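PDB 2ODA: hypothetical protein PSPTO_2114 from Pseudomonas syringae pv. tomato, which is of unknown function but belongs to the haloacid dehalogenase (HAD) superfamily, in a Pseudomonas-specific subfamily thought to have a novel biochemical role. Local coordinates for residues Ile129-Cys134 and Asp174-Leu179; Pro7-Gly12 and Gly107-Ser112; Pro54-Asp59 and Trp76-Pro81. All coordinates share one frame; numbering follows the deposited sequence.

Overall arrangement
From the N terminus, residues 7-12 lay down strand 9-12, which waits almost a hundred residues for its partner. Within that span interaction 3 opens at 54-59 and closes at 76-81, pairing strands 55-58 and 78-79 around helix 63-69. Only then does 107-112 arrive and close interaction 2 beside strand 9-12, so interaction 3 lies wholly within the larger loop. Interaction 1 follows in series, from 129-134 to 174-179 across a mainly helical excursion. All three reach one parallel sheet: probable backbone hydrogen bonds join 54-59 to 7-12 and 107-112 to I129, while interactions 1 and 3 sit on opposite sides of the chain's centre.

Interaction 1 (Ile129-Cys134 and Asp174-Leu179); sequences IGLASC and DHLGEL
L131 and L176 meet through their methyl ends, the two side chains crossing at about a right angle. From its CB, L131 runs to CG set anti to the carbonyl carbon (chi1 -67°), and the branch straddles its neighbour: CD1 and CD2 each lie 4.0 Å from CD2 of L176. CD2 also approaches the main chain, 4.2 Å from C of H175. I129 makes a second crossing of the same kind further back along the strand, its CD1 lying 3.6 Å from CD1 of L179, the first residue of helix 179-191. Both pairs are buried; L131 and L179 also rest on I111, and I129 reaches C182, L183 and I186 of the helix. The contact thus packs the end of strand 127-131 against the turn that leads from 171-173, one of the outermost strands within the chain, into the last helix of the HAD Rossmann-like domain. Beyond the strand end the contact becomes polar. S133 OG lies 2.9 Å from D174 O, close enough to bond, although its single proton has another acceptor in reach. CB of S133 is 3.3 Å from the same oxygen. A water accepts from S133 N at 3.0 Å and may link it to D174 O, but that second distance, 2.5 Å, is doubtfully short. In the turn, E178 N and L179 N bond back to H175 O and L176 O. The ND1 of H175 takes a weak, bent bond from G177 N (2.9 Å, 127° at the hydrogen), and CG of E178 lies over one face of the imidazole, toward its rim.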
loop_
_atom_site.group_PDB
_atom_site.type_symbol
_atom_site.label_atom_id
_atom_site.label_comp_id
_atom_site.label_asym_id
_atom_site.label_seq_id
_atom_site.Cartn_x
_atom_site.Cartn_y
_atom_site.Cartn_z
ATOM N N ILE B 129 3.170 0.995 -15.355
ATOM C CA ILE B 129 3.319 1.188 -16.789
ATOM C C ILE B 129 4.662 1.880 -16.966
ATOM O O ILE B 129 4.907 2.912 -16.339
ATOM C CB ILE B 129 2.177 2.074 -17.396
ATOM C CG1 ILE B 129 0.823 1.363 -17.217
ATOM C CG2 ILE B 129 2.502 2.470 -18.894
ATOM C CD1 ILE B 129 -0.462 2.243 -17.487
ATOM N N GLY B 130 5.522 1.284 -17.784
ATOM C CA GLY B 130 6.828 1.831 -18.105
ATOM C C GLY B 130 6.804 2.580 -19.426
ATOM O O GLY B 130 6.008 2.269 -20.326
ATOM N N LEU B 131 7.672 3.582 -19.531
ATOM C CA LEU B 131 7.752 4.431 -20.714
ATOM C C LEU B 131 9.081 4.222 -21.441
ATOM O O LEU B 131 10.144 4.386 -20.857
ATOM C CB LEU B 131 7.544 5.916 -20.327
ATOM C CG LEU B 131 6.149 6.324 -19.811
ATOM C CD1 LEU B 131 6.104 7.808 -19.398
ATOM C CD2 LEU B 131 5.049 6.044 -20.840
ATOM N N ALA B 132 9.008 3.874 -22.726
ATOM C CA ALA B 132 10.202 3.374 -23.442
ATOM C C ALA B 132 11.083 4.449 -24.106
ATOM O O ALA B 132 12.184 4.148 -24.564
ATOM C CB ALA B 132 9.784 2.347 -24.466
ATOM N N SER B 133 10.602 5.680 -24.178
ATOM C CA SER B 133 11.300 6.722 -24.959
ATOM C C SER B 133 11.883 7.846 -24.134
ATOM O O SER B 133 12.952 8.371 -24.455
ATOM C CB SER B 133 10.353 7.336 -25.999
ATOM O OG SER B 133 9.906 6.347 -26.934
ATOM N N CYS B 134 11.142 8.272 -23.116
ATOM C CA CYS B 134 11.409 9.583 -22.513
ATOM C C CYS B 134 12.142 9.531 -21.171
ATOM O O CYS B 134 12.429 10.580 -20.585
ATOM C CB CYS B 134 10.093 10.374 -22.355
ATOM S SG CYS B 134 8.908 9.520 -21.349
ATOM N N ASP B 174 5.347 3.293 -25.657
ATOM C CA ASP B 174 6.364 4.173 -26.252
ATOM C C ASP B 174 6.252 5.605 -25.726
ATOM O O ASP B 174 7.250 6.336 -25.680
ATOM C CB ASP B 174 6.175 4.236 -27.757
ATOM C CG ASP B 174 6.640 2.982 -28.491
ATOM O OD1 ASP B 174 7.194 2.031 -27.887
ATOM O OD2 ASP B 174 6.419 2.981 -29.728
ATOM N N HIS B 175 5.028 6.028 -25.411
ATOM C CA HIS B 175 4.766 7.417 -24.998
ATOM C C HIS B 175 3.373 7.499 -24.412
ATOM O O HIS B 175 2.577 6.582 -24.587
ATOM C CB HIS B 175 4.898 8.394 -26.206
ATOM C CG HIS B 175 4.033 8.027 -27.376
ATOM N ND1 HIS B 175 2.693 8.343 -27.446
ATOM C CD2 HIS B 175 4.315 7.356 -28.515
ATOM C CE1 HIS B 175 2.188 7.884 -28.582
ATOM N NE2 HIS B 175 3.153 7.272 -29.242
ATOM N N LEU B 176 3.071 8.624 -23.763
ATOM C CA LEU B 176 1.760 8.834 -23.125
ATOM C C LEU B 176 0.547 8.841 -24.070
ATOM O O LEU B 176 -0.588 8.657 -23.626
ATOM C CB LEU B 176 1.771 10.088 -22.252
ATOM C CG LEU B 176 2.699 10.055 -21.030
ATOM C CD1 LEU B 176 2.672 11.401 -20.308
ATOM C CD2 LEU B 176 2.301 8.908 -20.085
ATOM N N GLY B 177 0.771 9.036 -25.366
ATOM C CA GLY B 177 -0.345 8.965 -26.320
ATOM C C GLY B 177 -0.962 7.568 -26.309
ATOM O O GLY B 177 -2.104 7.360 -26.755
ATOM N N GLU B 178 -0.184 6.595 -25.847
ATOM C CA GLU B 178 -0.640 5.200 -25.774
ATOM C C GLU B 178 -1.234 4.828 -24.421
ATOM O O GLU B 178 -1.631 3.670 -24.200
ATOM C CB GLU B 178 0.529 4.252 -26.090
ATOM C CG GLU B 178 1.011 4.310 -27.523
ATOM C CD GLU B 178 -0.011 3.778 -28.526
ATOM O OE1 GLU B 178 -0.867 2.964 -28.130
ATOM O OE2 GLU B 178 0.044 4.167 -29.714
ATOM N N LEU B 179 -1.319 5.800 -23.511
ATOM C CA LEU B 179 -1.753 5.480 -22.150
ATOM C C LEU B 179 -3.185 4.937 -22.089
ATOM O O LEU B 179 -3.454 3.999 -21.364
ATOM C CB LEU B 179 -1.619 6.687 -21.212
ATOM C CG LEU B 179 -2.034 6.436 -19.755
ATOM C CD1 LEU B 179 -1.074 5.452 -19.060
ATOM C CD2 LEU B 179 -2.032 7.736 -19.023
HETATM O O HOH W 1 8.099 7.175 -23.529
#

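Interaction 2 (Pro7-Gly12 and Gly107-Ser112); sequences PALLFG and GCVLIS
L10 is joined to V109 and to I111 by main-chain bonds that run in both directions, the alternation of a parallel pair of strands. L10 N gives to V109 O at 2.8 Å in a nearly straight bond (170° at the hydrogen), L10 O takes the N-H of I111, and G12 N gives to I111 O. Towards the start of the strands the ladder fades, and V109 N reaches A8 O only weakly, at 3.3 Å. CA-H...O contacts fill the gaps between these bonds, the shortest from L110 CA to L10 O at 3.3 Å. Apolar contacts divide by face of the sheet. On the face that carries L9, V109, F11 and I111, CD2 of L9 sits 3.6 Å from CB of V109, the two side chains lying side by side. CB of L9 also touches CD1 of I111. That same CD1 makes the aromatic contact: it lies over one face of the F11 ring, 4.0 Å from the centroid and 22° off the normal. The I111 chain reaches the ring through a chi2 of 104°, off the usual staggered positions. On the opposite face, that of L10 and L110, CD1 of L110 rests 3.8 Å from CB of L10. Ahead of the strands, P7 CG and A8 CB both touch C108 SG, while P7 CD lies 3.4 Å from G107 O. G12 stands at the end of the first strand, probably the position at which HAD enzymes commonly carry their nucleophilic aspartate. The pair forms the middle of the sheet, flanked by strands 55-58 and 127-131. L9, F11, V109 and I111 face L183 or L179 of helix 179-191, whereas L10 and C108 pack on helix 91-99.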
loop_
_atom_site.group_PDB
_atom_site.type_symbol
_atom_site.label_atom_id
_atom_site.label_comp_id
_atom_site.label_asym_id
_atom_site.label_seq_id
_atom_site.Cartn_x
_atom_site.Cartn_y
_atom_site.Cartn_z
ATOM N N PRO B 7 -9.012 3.782 -9.754
ATOM C CA PRO B 7 -9.311 4.830 -8.769
ATOM C C PRO B 7 -8.345 6.025 -8.759
ATOM O O PRO B 7 -8.759 7.124 -8.400
ATOM C CB PRO B 7 -9.273 4.095 -7.432
ATOM C CG PRO B 7 -8.485 2.861 -7.659
ATOM C CD PRO B 7 -8.468 2.558 -9.133
ATOM N N ALA B 8 -7.094 5.822 -9.166
ATOM C CA ALA B 8 -6.098 6.889 -9.116
ATOM C C ALA B 8 -4.942 6.516 -10.041
ATOM O O ALA B 8 -4.658 5.331 -10.226
ATOM C CB ALA B 8 -5.583 7.085 -7.693
ATOM N N LEU B 9 -4.290 7.535 -10.588
ATOM C CA LEU B 9 -3.082 7.365 -11.369
ATOM C C LEU B 9 -1.962 8.219 -10.794
ATOM O O LEU B 9 -2.149 9.411 -10.479
ATOM C CB LEU B 9 -3.311 7.709 -12.850
ATOM C CG LEU B 9 -4.402 6.966 -13.637
ATOM C CD1 LEU B 9 -4.523 7.548 -15.047
ATOM C CD2 LEU B 9 -4.097 5.469 -13.726
ATOM N N LEU B 10 -0.794 7.599 -10.647
ATOM C CA LEU B 10 0.426 8.291 -10.210
ATOM C C LEU B 10 1.367 8.405 -11.380
ATOM O O LEU B 10 1.515 7.437 -12.128
ATOM C CB LEU B 10 1.108 7.491 -9.104
ATOM C CG LEU B 10 0.210 7.166 -7.903
ATOM C CD1 LEU B 10 1.040 6.397 -6.861
ATOM C CD2 LEU B 10 -0.421 8.442 -7.293
ATOM N N PHE B 11 2.017 9.567 -11.537
ATOM C CA PHE B 11 2.970 9.778 -12.637
ATOM C C PHE B 11 4.296 10.277 -12.104
ATOM O O PHE B 11 4.333 11.167 -11.265
ATOM C CB PHE B 11 2.473 10.882 -13.587
ATOM C CG PHE B 11 1.259 10.524 -14.374
ATOM C CD1 PHE B 11 -0.016 10.784 -13.869
ATOM C CD2 PHE B 11 1.380 9.986 -15.649
ATOM C CE1 PHE B 11 -1.162 10.474 -14.632
ATOM C CE2 PHE B 11 0.246 9.688 -16.422
ATOM C CZ PHE B 11 -1.021 9.943 -15.903
ATOM N N GLY B 12 5.397 9.741 -12.610
ATOM C CA GLY B 12 6.663 10.472 -12.461
ATOM C C GLY B 12 6.518 11.852 -13.117
ATOM O O GLY B 12 5.748 12.021 -14.056
ATOM N N GLY B 107 -6.363 -1.469 -8.127
ATOM C CA GLY B 107 -6.549 -0.754 -9.388
ATOM C C GLY B 107 -5.724 0.506 -9.561
ATOM O O GLY B 107 -5.756 1.120 -10.640
ATOM N N CYS B 108 -4.999 0.928 -8.518
ATOM C CA CYS B 108 -4.118 2.107 -8.649
ATOM C C CYS B 108 -2.919 1.802 -9.558
ATOM O O CYS B 108 -2.392 0.690 -9.539
ATOM C CB CYS B 108 -3.654 2.603 -7.282
ATOM S SG CYS B 108 -4.995 3.269 -6.263
ATOM N N VAL B 109 -2.496 2.792 -10.350
ATOM C CA VAL B 109 -1.425 2.593 -11.342
ATOM C C VAL B 109 -0.345 3.665 -11.202
ATOM O O VAL B 109 -0.652 4.818 -10.898
ATOM C CB VAL B 109 -1.970 2.654 -12.792
ATOM C CG1 VAL B 109 -0.884 2.260 -13.805
ATOM C CG2 VAL B 109 -3.202 1.753 -12.954
ATOM N N LEU B 110 0.915 3.264 -11.421
ATOM C CA LEU B 110 2.026 4.208 -11.481
ATOM C C LEU B 110 2.572 4.153 -12.893
ATOM O O LEU B 110 2.836 3.073 -13.418
ATOM C CB LEU B 110 3.155 3.828 -10.492
ATOM C CG LEU B 110 4.499 4.551 -10.737
ATOM C CD1 LEU B 110 4.410 6.044 -10.395
ATOM C CD2 LEU B 110 5.624 3.901 -9.908
ATOM N N ILE B 111 2.748 5.316 -13.489
ATOM C CA ILE B 111 3.356 5.425 -14.806
ATOM C C ILE B 111 4.688 6.167 -14.635
ATOM O O ILE B 111 4.701 7.253 -14.067
ATOM C CB ILE B 111 2.437 6.229 -15.746
ATOM C CG1 ILE B 111 1.068 5.524 -15.874
ATOM C CG2 ILE B 111 3.082 6.399 -17.133
ATOM C CD1 ILE B 111 -0.058 6.188 -15.086
ATOM N N SER B 112 5.778 5.594 -15.166
ATOM C CA SER B 112 7.137 6.176 -15.059
ATOM C C SER B 112 8.056 5.519 -16.107
ATOM O O SER B 112 7.786 4.410 -16.561
ATOM C CB SER B 112 7.709 5.931 -13.651
ATOM O OG SER B 112 9.001 6.512 -13.481
#

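Interaction 3 (Pro54-Asp59 and Trp76-Pro81); sequences PCAWID and WMIAAP
W57 and A79 meet because chi1 of 65° sets CG of W57 between its own backbone N and carbonyl carbon, with the indole lying back over the neighbouring strand. M77, a selenomethionine, has CG anti to the backbone N (chi1 -166°) and an extended chi2 (-177°), which carry SE to the edge of that indole; the bend at chi3 only turns the terminal CE aside. The alanine takes a face: its CA stands over the five-membered ring, 3.8 Å from the centroid in a CH-pi contact, and its CB lies over the same indole, toward the rim, 3.4 Å from W57 CZ2. SE of M77 comes instead at the edge, close to the ring plane, a Met-aromatic contact that also places it 4.0 Å from W57 CB. In the plane of the ring a water accepts from W57 NE1 at 2.8 Å, satisfying the indole N-H, and gives to M77 O, just before strand 78-79. At the start of the contact SG of C55 lies obliquely beside the W76 ring, 3.9 Å from CH2. At its far end CB of A80 packs tightly on W57 O, at 3.1 Å, and also touches CG1 of I58. Three main-chain bonds hold the strands: I78 N to C55 O, W57 N to I78 O at 2.9 Å, and A80 N to W57 O. The last two approach their carbonyls nearly end-on, while the first is longer and tilted. L17 of helix 13-17 touches W57 and M77, and A96 of helix 91-99 touches I58 and A80. Strand 78-79 is an outermost strand of the sheet within the chain and completes the beta-alpha-beta unit 55-58, 63-69, 78-79 of a Rossmann-like HAD core.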
loop_
_atom_site.group_PDB
_atom_site.type_symbol
_atom_site.label_atom_id
_atom_site.label_comp_id
_atom_site.label_asym_id
_atom_site.label_seq_id
_atom_site.Cartn_x
_atom_site.Cartn_y
_atom_site.Cartn_z
ATOM N N PRO B 54 -8.484 11.084 -10.504
ATOM C CA PRO B 54 -7.495 11.599 -9.552
ATOM C C PRO B 54 -6.080 11.222 -9.979
ATOM O O PRO B 54 -5.776 10.039 -10.174
ATOM C CB PRO B 54 -7.868 10.909 -8.235
ATOM C CG PRO B 54 -9.351 10.538 -8.416
ATOM C CD PRO B 54 -9.417 10.133 -9.867
ATOM N N CYS B 55 -5.237 12.242 -10.132
ATOM C CA CYS B 55 -3.851 12.069 -10.565
ATOM C C CYS B 55 -2.952 12.875 -9.661
ATOM O O CYS B 55 -3.304 13.986 -9.273
ATOM C CB CYS B 55 -3.647 12.558 -12.025
ATOM S SG CYS B 55 -4.611 11.673 -13.273
ATOM N N ALA B 56 -1.784 12.317 -9.336
ATOM C CA ALA B 56 -0.743 13.058 -8.634
ATOM C C ALA B 56 0.576 12.779 -9.328
ATOM O O ALA B 56 0.747 11.688 -9.897
ATOM C CB ALA B 56 -0.625 12.579 -7.195
ATOM N N TRP B 57 1.514 13.725 -9.236
ATOM C CA TRP B 57 2.875 13.467 -9.718
ATOM C C TRP B 57 3.846 13.228 -8.581
ATOM O O TRP B 57 3.673 13.749 -7.464
ATOM C CB TRP B 57 3.399 14.583 -10.635
ATOM C CG TRP B 57 3.577 15.939 -9.981
ATOM C CD1 TRP B 57 2.687 16.989 -10.010
ATOM C CD2 TRP B 57 4.726 16.400 -9.263
ATOM N NE1 TRP B 57 3.213 18.065 -9.331
ATOM C CE2 TRP B 57 4.468 17.738 -8.873
ATOM C CE3 TRP B 57 5.943 15.803 -8.892
ATOM C CZ2 TRP B 57 5.388 18.501 -8.132
ATOM C CZ3 TRP B 57 6.862 16.559 -8.140
ATOM C CH2 TRP B 57 6.576 17.897 -7.768
ATOM N N ILE B 58 4.870 12.432 -8.886
ATOM C CA ILE B 58 5.901 12.069 -7.923
ATOM C C ILE B 58 7.255 12.393 -8.515
ATOM O O ILE B 58 7.517 12.076 -9.673
ATOM C CB ILE B 58 5.865 10.548 -7.641
ATOM C CG1 ILE B 58 4.557 10.195 -6.939
ATOM C CG2 ILE B 58 7.090 10.106 -6.826
ATOM C CD1 ILE B 58 4.344 8.696 -6.779
ATOM N N ASP B 59 8.127 12.994 -7.719
ATOM C CA ASP B 59 9.531 13.101 -8.130
ATOM C C ASP B 59 10.476 13.128 -6.926
ATOM O O ASP B 59 10.031 13.071 -5.762
ATOM C CB ASP B 59 9.737 14.294 -9.072
ATOM C CG ASP B 59 10.774 13.994 -10.158
ATOM O OD1 ASP B 59 11.956 13.788 -9.816
ATOM O OD2 ASP B 59 10.418 13.960 -11.347
ATOM N N TRP B 76 -4.313 21.259 -12.110
ATOM C CA TRP B 76 -5.265 20.224 -11.708
ATOM C C TRP B 76 -4.637 18.990 -11.070
ATOM O O TRP B 76 -5.314 18.218 -10.383
ATOM C CB TRP B 76 -6.099 19.815 -12.923
ATOM C CG TRP B 76 -5.297 19.072 -13.962
ATOM C CD1 TRP B 76 -4.405 19.603 -14.867
ATOM C CD2 TRP B 76 -5.298 17.662 -14.178
ATOM N NE1 TRP B 76 -3.854 18.598 -15.634
ATOM C CE2 TRP B 76 -4.395 17.397 -15.237
ATOM C CE3 TRP B 76 -5.980 16.584 -13.579
ATOM C CZ2 TRP B 76 -4.168 16.099 -15.714
ATOM C CZ3 TRP B 76 -5.750 15.295 -14.059
ATOM C CH2 TRP B 76 -4.855 15.070 -15.119
HETATM N N MSE B 77 -3.351 18.763 -11.321
HETATM C CA MSE B 77 -2.719 17.568 -10.790
HETATM C C MSE B 77 -2.040 17.882 -9.470
HETATM O O MSE B 77 -1.351 18.896 -9.349
HETATM C CB MSE B 77 -1.726 16.956 -11.797
HETATM C CG MSE B 77 -1.318 15.544 -11.431
HETATM SE SE MSE B 77 0.007 14.792 -12.649
HETATM C CE MSE B 77 -0.943 15.090 -14.318
ATOM N N ILE B 78 -2.243 16.996 -8.501
ATOM C CA ILE B 78 -1.678 17.075 -7.151
ATOM C C ILE B 78 -0.168 16.824 -7.174
ATOM O O ILE B 78 0.280 15.923 -7.868
ATOM C CB ILE B 78 -2.392 15.994 -6.239
ATOM C CG1 ILE B 78 -3.911 16.253 -6.144
ATOM C CG2 ILE B 78 -1.739 15.858 -4.853
ATOM C CD1 ILE B 78 -4.326 17.697 -5.822
ATOM N N ALA B 79 0.616 17.625 -6.444
ATOM C CA ALA B 79 2.003 17.274 -6.170
ATOM C C ALA B 79 2.049 16.297 -4.984
ATOM O O ALA B 79 1.662 16.665 -3.879
ATOM C CB ALA B 79 2.804 18.527 -5.857
ATOM N N ALA B 80 2.495 15.064 -5.201
ATOM C CA ALA B 80 2.613 14.101 -4.076
ATOM C C ALA B 80 3.616 14.568 -3.012
ATOM O O ALA B 80 4.719 15.040 -3.344
ATOM C CB ALA B 80 2.973 12.719 -4.582
ATOM N N PRO B 81 3.262 14.431 -1.719
ATOM C CA PRO B 81 4.270 14.880 -0.751
ATOM C C PRO B 81 5.528 14.017 -0.793
ATOM O O PRO B 81 5.442 12.784 -0.990
ATOM C CB PRO B 81 3.572 14.757 0.612
ATOM C CG PRO B 81 2.185 14.398 0.351
ATOM C CD PRO B 81 2.032 13.934 -1.077
HETATM O O HOH W 2 -6.351 15.055 -10.054
HETATM O O HOH W 3 1.226 20.079 -9.361
HETATM O O HOH W 4 6.947 13.511 -5.146
#